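Local structure of lysozyme C (Equus asinus, 5XUW) at residues Q15-F20 with C94-V99; L25-C30 with K118-Y123. The protein hydrolyses the beta-1,4 linkages between N-acetylmuramic acid and N-acetylglucosamine in bacterial peptidoglycan, lysing bacteria, and binds one calcium ion. All blocks are in the same frame, centred on the assembly; numbering follows the deposited sequence.

Contact 1 of 2, residues Q15-F20 with C94-V99; sequences QEMDGF and CAKRVV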
loop_
_atom_site.group_PDB
_atom_site.type_symbol
_atom_site.label_atom_id
_atom_site.label_comp_id
_atom_site.label_asym_id
_atom_site.label_seq_id
_atom_site.Cartn_x
_atom_site.Cartn_y
_atom_site.Cartn_z
ATOM N N GLN A 15 12.305 -5.919 -2.149
ATOM C CA GLN A 15 11.388 -6.802 -1.413
ATOM C C GLN A 15 10.504 -7.658 -2.342
ATOM O O GLN A 15 9.413 -8.058 -1.952
ATOM C CB GLN A 15 10.504 -5.974 -0.468
ATOM C CG GLN A 15 11.263 -5.138 0.553
ATOM C CD GLN A 15 11.984 -5.977 1.586
ATOM O OE1 GLN A 15 11.398 -6.857 2.218
ATOM N NE2 GLN A 15 13.259 -5.704 1.768
ATOM N N GLU A 16 10.965 -7.913 -3.568
ATOM C CA GLU A 16 10.341 -8.860 -4.500
ATOM C C GLU A 16 8.909 -8.507 -4.920
ATOM O O GLU A 16 8.100 -9.396 -5.194
ATOM C CB GLU A 16 10.434 -10.295 -3.950
ATOM C CG GLU A 16 11.871 -10.766 -3.791
ATOM C CD GLU A 16 11.997 -12.215 -3.357
ATOM O OE1 GLU A 16 13.126 -12.739 -3.440
ATOM O OE2 GLU A 16 10.989 -12.831 -2.937
ATOM N N MET A 17 8.601 -7.212 -5.005
ATOM C CA MET A 17 7.242 -6.785 -5.364
ATOM C C MET A 17 6.961 -6.745 -6.854
ATOM O O MET A 17 5.787 -6.718 -7.245
ATOM C CB MET A 17 6.904 -5.426 -4.758
ATOM C CG MET A 17 6.781 -5.461 -3.245
ATOM S SD MET A 17 5.361 -6.442 -2.738
ATOM C CE MET A 17 4.091 -5.192 -2.616
ATOM N N ASP A 18 7.996 -6.725 -7.690
ATOM C CA ASP A 18 7.765 -6.672 -9.136
ATOM C C ASP A 18 7.082 -7.949 -9.618
ATOM O O ASP A 18 7.646 -9.041 -9.513
ATOM C CB ASP A 18 9.055 -6.449 -9.921
ATOM C CG ASP A 18 8.795 -6.227 -11.398
ATOM O OD1 ASP A 18 7.747 -5.637 -11.752
ATOM O OD2 ASP A 18 9.634 -6.642 -12.216
ATOM N N GLY A 19 5.860 -7.805 -10.121
ATOM C CA GLY A 19 5.065 -8.950 -10.550
ATOM C C GLY A 19 4.376 -9.688 -9.418
ATOM O O GLY A 19 3.694 -10.686 -9.662
ATOM N N PHE A 20 4.510 -9.206 -8.179
ATOM C CA PHE A 20 3.860 -9.872 -7.071
ATOM C C PHE A 20 2.349 -9.749 -7.205
ATOM O O PHE A 20 1.817 -8.653 -7.394
ATOM C CB PHE A 20 4.297 -9.339 -5.706
ATOM C CG PHE A 20 3.840 -10.217 -4.583
ATOM C CD1 PHE A 20 4.656 -11.240 -4.105
ATOM C CD2 PHE A 20 2.558 -10.088 -4.064
ATOM C CE1 PHE A 20 4.216 -12.076 -3.089
ATOM C CE2 PHE A 20 2.114 -10.919 -3.052
ATOM C CZ PHE A 20 2.937 -11.925 -2.575
ATOM N N CYS A 94 2.215 -7.117 4.648
ATOM C CA CYS A 94 0.763 -7.028 4.756
ATOM C C CYS A 94 0.095 -6.773 3.401
ATOM O O CYS A 94 -0.919 -7.403 3.072
ATOM C CB CYS A 94 0.357 -5.959 5.772
ATOM S SG CYS A 94 -1.422 -5.839 6.077
ATOM N N ALA A 95 0.660 -5.865 2.607
ATOM C CA ALA A 95 0.115 -5.597 1.264
ATOM C C ALA A 95 0.155 -6.854 0.367
ATOM O O ALA A 95 -0.767 -7.093 -0.430
ATOM C CB ALA A 95 0.854 -4.442 0.611
ATOM N N LYS A 96 1.211 -7.655 0.518
ATOM C CA LYS A 96 1.301 -8.958 -0.155
ATOM C C LYS A 96 0.118 -9.870 0.228
ATOM O O LYS A 96 -0.455 -10.524 -0.640
ATOM C CB LYS A 96 2.633 -9.643 0.160
ATOM C CG LYS A 96 3.826 -9.027 -0.545
ATOM C CD LYS A 96 5.118 -9.707 -0.145
ATOM C CE LYS A 96 6.300 -9.148 -0.911
ATOM N NZ LYS A 96 7.562 -9.850 -0.577
ATOM N N ARG A 97 -0.246 -9.898 1.511
ATOM C CA ARG A 97 -1.443 -10.628 1.968
ATOM C C ARG A 97 -2.707 -10.010 1.345
ATOM O O ARG A 97 -3.554 -10.737 0.809
ATOM C CB ARG A 97 -1.492 -10.695 3.522
ATOM C CG ARG A 97 -2.807 -11.131 4.191
ATOM C CD ARG A 97 -3.124 -12.619 4.065
ATOM N NE ARG A 97 -4.463 -12.982 4.593
ATOM C CZ ARG A 97 -5.635 -12.664 4.032
ATOM N NH1 ARG A 97 -5.688 -11.961 2.905
ATOM N NH2 ARG A 97 -6.786 -13.034 4.607
ATOM N N VAL A 98 -2.808 -8.678 1.343
ATOM C CA VAL A 98 -4.006 -8.021 0.813
ATOM C C VAL A 98 -4.238 -8.367 -0.663
ATOM O O VAL A 98 -5.367 -8.731 -1.018
ATOM C CB VAL A 98 -3.970 -6.483 0.994
ATOM C CG1 VAL A 98 -5.190 -5.834 0.351
ATOM C CG2 VAL A 98 -3.888 -6.116 2.474
ATOM N N VAL A 99 -3.205 -8.270 -1.507
ATOM C CA VAL A 99 -3.406 -8.505 -2.966
ATOM C C VAL A 99 -3.810 -9.909 -3.340
ATOM O O VAL A 99 -4.361 -10.097 -4.416
ATOM C CB VAL A 99 -2.191 -8.302 -3.929
ATOM C CG1 VAL A 99 -2.189 -6.947 -4.572
ATOM C CG2 VAL A 99 -0.867 -8.809 -3.380
#
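Lys96, on helix 89-100, reaches across the turn that follows helix 5-14, running over Met17 and Phe20 to the backbone of Gln15; loop 15-20 thus packs on helix 89-100 within the mostly helical alpha domain of the C-type lysozyme fold. Its chain is extended beyond CG, which carries the ammonium group far enough for NZ to donate a 2.9 Å hydrogen bond to Gln15 O, at a C=O...N angle of 156°. That carbonyl lies where a Schellman motif with Glu16 at C-prime ends helix 5-14, so the lysine joins helix 89-100 to the capped C-terminal end of helix 5-14. The methylenes pack on the way: Lys96 CG sits over one face of the Phe20 ring, 3.7 Å from its centroid, a CH-pi contact, while CE passes 3.4 Å from Met17 SD. The type II turn from Met17 to Phe20 places both of those side chains, its first and last, beside the lysine. Val99 CG2 abuts the edge of the Phe20 ring, in its plane, 3.7 Å from CE2. Beyond the contact, Ala95 touches Trp28 of helix 25-36, while Cys94, bonded to Cys76, packs against Leu59 of strand 59-60.

Contact 2 of 2, residues L25-C30 with K118-Y123; sequences LANWVC and KDLSEY
Tyr123 and Leu120 project from the loop after helix 109-114 onto one side of helix 25-36, in the alpha domain of the C-type lysozyme fold, where Ala26, Val29 and Cys30 supply a shallow, mostly apolar surface. Ala26 is the low point: its small CB allows a close approach, with Leu120 CB at 4.0 Å and Tyr123 CD2 at 4.1 Å. The two larger side chains divide the helix surface from there. With CG anti to the carbonyl carbon (chi1 -53°), Leu120 runs toward the helix and sets CD1 over the groove between Asn27 and Cys30, 3.5 Å from Asn27 OD1 and 4.1 Å from Cys30 CB. Tyr123 settles its ring between Val29 and Cys30: CE2 lies 3.8 Å from Val29 CG1 and 3.9 Å from Cys30 CB, and this side of the ring rests against the helix backbone at Ala26 O and Cys30 N. The hydroxyl end follows, with OH 3.4 Å from Cys30 CA. Cys30 SG stands above the ring face at a distance, 4.8 Å from the centroid, in a sulfur-aromatic contact. That sulfur is tied to Cys115, so the ring also packs beside a disulfide. On the loop, Asp119 OD1 accepts from Ser121 N, closing an Asx turn that spans Leu120, and from Ser121 OG.

The polar ends look elsewhere. Tyr123 OH is hydrogen-bonded to Glu33 OE1, about one turn beyond Cys30 on helix 25-36, and its ring takes a cation-pi contact from Lys5; Asn27 OD1 accepts from Trp111. Asn27 ND2 donates to a water that gives a weak bond to Lys118 O. Chemically, then, the segments meet directly through dispersion and sulfur-aromatic packing, while water and outside residues supply the polar links, so shape matches loop to helix.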
loop_
_atom_site.group_PDB
_atom_site.type_symbol
_atom_site.label_atom_id
_atom_site.label_comp_id
_atom_site.label_asym_id
_atom_site.label_seq_id
_atom_site.Cartn_x
_atom_site.Cartn_y
_atom_site.Cartn_z
ATOM N N LEU A 25 5.842 -3.559 -10.720
ATOM C CA LEU A 25 6.378 -2.590 -9.786
ATOM C C LEU A 25 5.731 -1.204 -9.969
ATOM O O LEU A 25 5.410 -0.543 -8.994
ATOM C CB LEU A 25 7.889 -2.507 -9.971
ATOM C CG LEU A 25 8.694 -1.717 -8.964
ATOM C CD1 LEU A 25 8.557 -2.317 -7.574
ATOM C CD2 LEU A 25 10.148 -1.717 -9.423
ATOM N N ALA A 26 5.524 -0.768 -11.211
ATOM C CA ALA A 26 4.895 0.543 -11.455
ATOM C C ALA A 26 3.508 0.614 -10.832
ATOM O O ALA A 26 3.143 1.623 -10.228
ATOM C CB ALA A 26 4.830 0.852 -12.937
ATOM N N ASN A 27 2.742 -0.463 -10.967
ATOM C CA ASN A 27 1.424 -0.526 -10.325
ATOM C C ASN A 27 1.476 -0.404 -8.802
ATOM O O ASN A 27 0.677 0.314 -8.205
ATOM C CB ASN A 27 0.660 -1.781 -10.761
ATOM C CG ASN A 27 -0.174 -1.527 -11.982
ATOM O OD1 ASN A 27 -1.156 -0.792 -11.916
ATOM N ND2 ASN A 27 0.219 -2.103 -13.116
ATOM N N TRP A 28 2.416 -1.106 -8.188
ATOM C CA TRP A 28 2.621 -1.025 -6.735
ATOM C C TRP A 28 3.008 0.387 -6.270
ATOM O O TRP A 28 2.489 0.893 -5.265
ATOM C CB TRP A 28 3.709 -2.015 -6.316
ATOM C CG TRP A 28 3.231 -3.425 -6.290
ATOM C CD1 TRP A 28 3.547 -4.433 -7.152
ATOM C CD2 TRP A 28 2.326 -3.976 -5.339
ATOM N NE1 TRP A 28 2.891 -5.589 -6.783
ATOM C CE2 TRP A 28 2.134 -5.329 -5.674
ATOM C CE3 TRP A 28 1.664 -3.453 -4.228
ATOM C CZ2 TRP A 28 1.315 -6.175 -4.917
ATOM C CZ3 TRP A 28 0.850 -4.283 -3.486
ATOM C CH2 TRP A 28 0.686 -5.629 -3.830
ATOM N N VAL A 29 3.940 1.008 -6.996
ATOM C CA VAL A 29 4.373 2.367 -6.670
ATOM C C VAL A 29 3.223 3.354 -6.895
ATOM O O VAL A 29 2.995 4.254 -6.078
ATOM C CB VAL A 29 5.642 2.775 -7.457
ATOM C CG1 VAL A 29 6.032 4.214 -7.167
ATOM C CG2 VAL A 29 6.805 1.864 -7.092
ATOM N N CYS A 30 2.485 3.162 -7.984
ATOM C CA CYS A 30 1.322 4.002 -8.283
ATOM C C CYS A 30 0.278 3.942 -7.169
ATOM O O CYS A 30 -0.233 4.976 -6.722
ATOM C CB CYS A 30 0.710 3.626 -9.638
ATOM S SG CYS A 30 -0.452 4.840 -10.290
ATOM N N LYS A 118 -4.404 2.227 -16.697
ATOM C CA LYS A 118 -3.639 3.339 -17.211
ATOM C C LYS A 118 -2.302 2.832 -17.749
ATOM O O LYS A 118 -1.787 1.790 -17.317
ATOM C CB LYS A 118 -3.426 4.395 -16.128
ATOM C CG LYS A 118 -4.716 4.961 -15.534
ATOM C CD LYS A 118 -5.259 6.132 -16.333
ATOM C CE LYS A 118 -6.699 6.462 -15.969
ATOM N NZ LYS A 118 -6.877 6.962 -14.575
ATOM N N ASP A 119 -1.767 3.576 -18.710
ATOM C CA ASP A 119 -0.450 3.307 -19.287
ATOM C C ASP A 119 0.623 3.846 -18.339
ATOM O O ASP A 119 0.850 5.058 -18.280
ATOM C CB ASP A 119 -0.365 3.941 -20.685
ATOM C CG ASP A 119 1.043 4.012 -21.244
ATOM O OD1 ASP A 119 1.927 3.243 -20.826
ATOM O OD2 ASP A 119 1.254 4.860 -22.145
ATOM N N LEU A 120 1.260 2.929 -17.602
ATOM C CA LEU A 120 2.358 3.245 -16.671
ATOM C C LEU A 120 3.749 2.921 -17.234
ATOM O O LEU A 120 4.720 2.877 -16.475
ATOM C CB LEU A 120 2.154 2.492 -15.345
ATOM C CG LEU A 120 0.796 2.672 -14.666
ATOM C CD1 LEU A 120 0.696 1.857 -13.382
ATOM C CD2 LEU A 120 0.536 4.148 -14.391
ATOM N N SER A 121 3.866 2.754 -18.556
ATOM C CA SER A 121 5.128 2.378 -19.194
ATOM C C SER A 121 6.271 3.357 -18.933
ATOM O O SER A 121 7.424 2.933 -18.884
ATOM C CB SER A 121 4.952 2.221 -20.710
ATOM O OG SER A 121 4.455 3.410 -21.286
ATOM N N GLU A 122 5.951 4.642 -18.779
ATOM C CA GLU A 122 6.956 5.675 -18.487
ATOM C C GLU A 122 6.944 6.136 -17.020
ATOM O O GLU A 122 7.733 7.006 -16.643
ATOM C CB GLU A 122 6.735 6.895 -19.381
ATOM C CG GLU A 122 6.674 6.588 -20.872
ATOM C CD GLU A 122 6.395 7.818 -21.727
ATOM O OE1 GLU A 122 6.098 8.905 -21.175
ATOM O OE2 GLU A 122 6.462 7.696 -22.970
ATOM N N TYR A 123 6.076 5.550 -16.197
ATOM C CA TYR A 123 5.857 6.014 -14.820
ATOM C C TYR A 123 7.130 5.906 -13.968
ATOM O O TYR A 123 7.417 6.795 -13.161
ATOM C CB TYR A 123 4.673 5.251 -14.192
ATOM C CG TYR A 123 4.343 5.628 -12.749
ATOM C CD1 TYR A 123 3.781 6.868 -12.432
ATOM C CD2 TYR A 123 4.579 4.732 -11.709
ATOM C CE1 TYR A 123 3.485 7.212 -11.111
ATOM C CE2 TYR A 123 4.282 5.058 -10.392
ATOM C CZ TYR A 123 3.739 6.295 -10.088
ATOM O OH TYR A 123 3.459 6.608 -8.769
HETATM O O HOH W 1 -0.683 -0.978 -15.864
#

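In the fold
The two contacts lie about 15 Å apart, centre to centre: contact 2 lies on helix 25-36, contact 1 beside it on the side of Trp28. Their segments alternate along the chain: 15-20, 25-30, 94-99, then 118-123, so early and late parts of the sequence are interlaced. Trp28 connects them directly, turning away from the loop 118-123 to pack against Met17 and Val99 of contact 1, with a weak bond from its NE1 to Phe20 O. Asp18 OD1 probably also accepts from Leu25 N, linking the turn to the start of helix 25-36. That helix, which carries the predicted catalytic Glu35, is thereby packed against helix 89-100, whose N-terminal end contributes to the calcium site, and against the loop that follows helix 109-114.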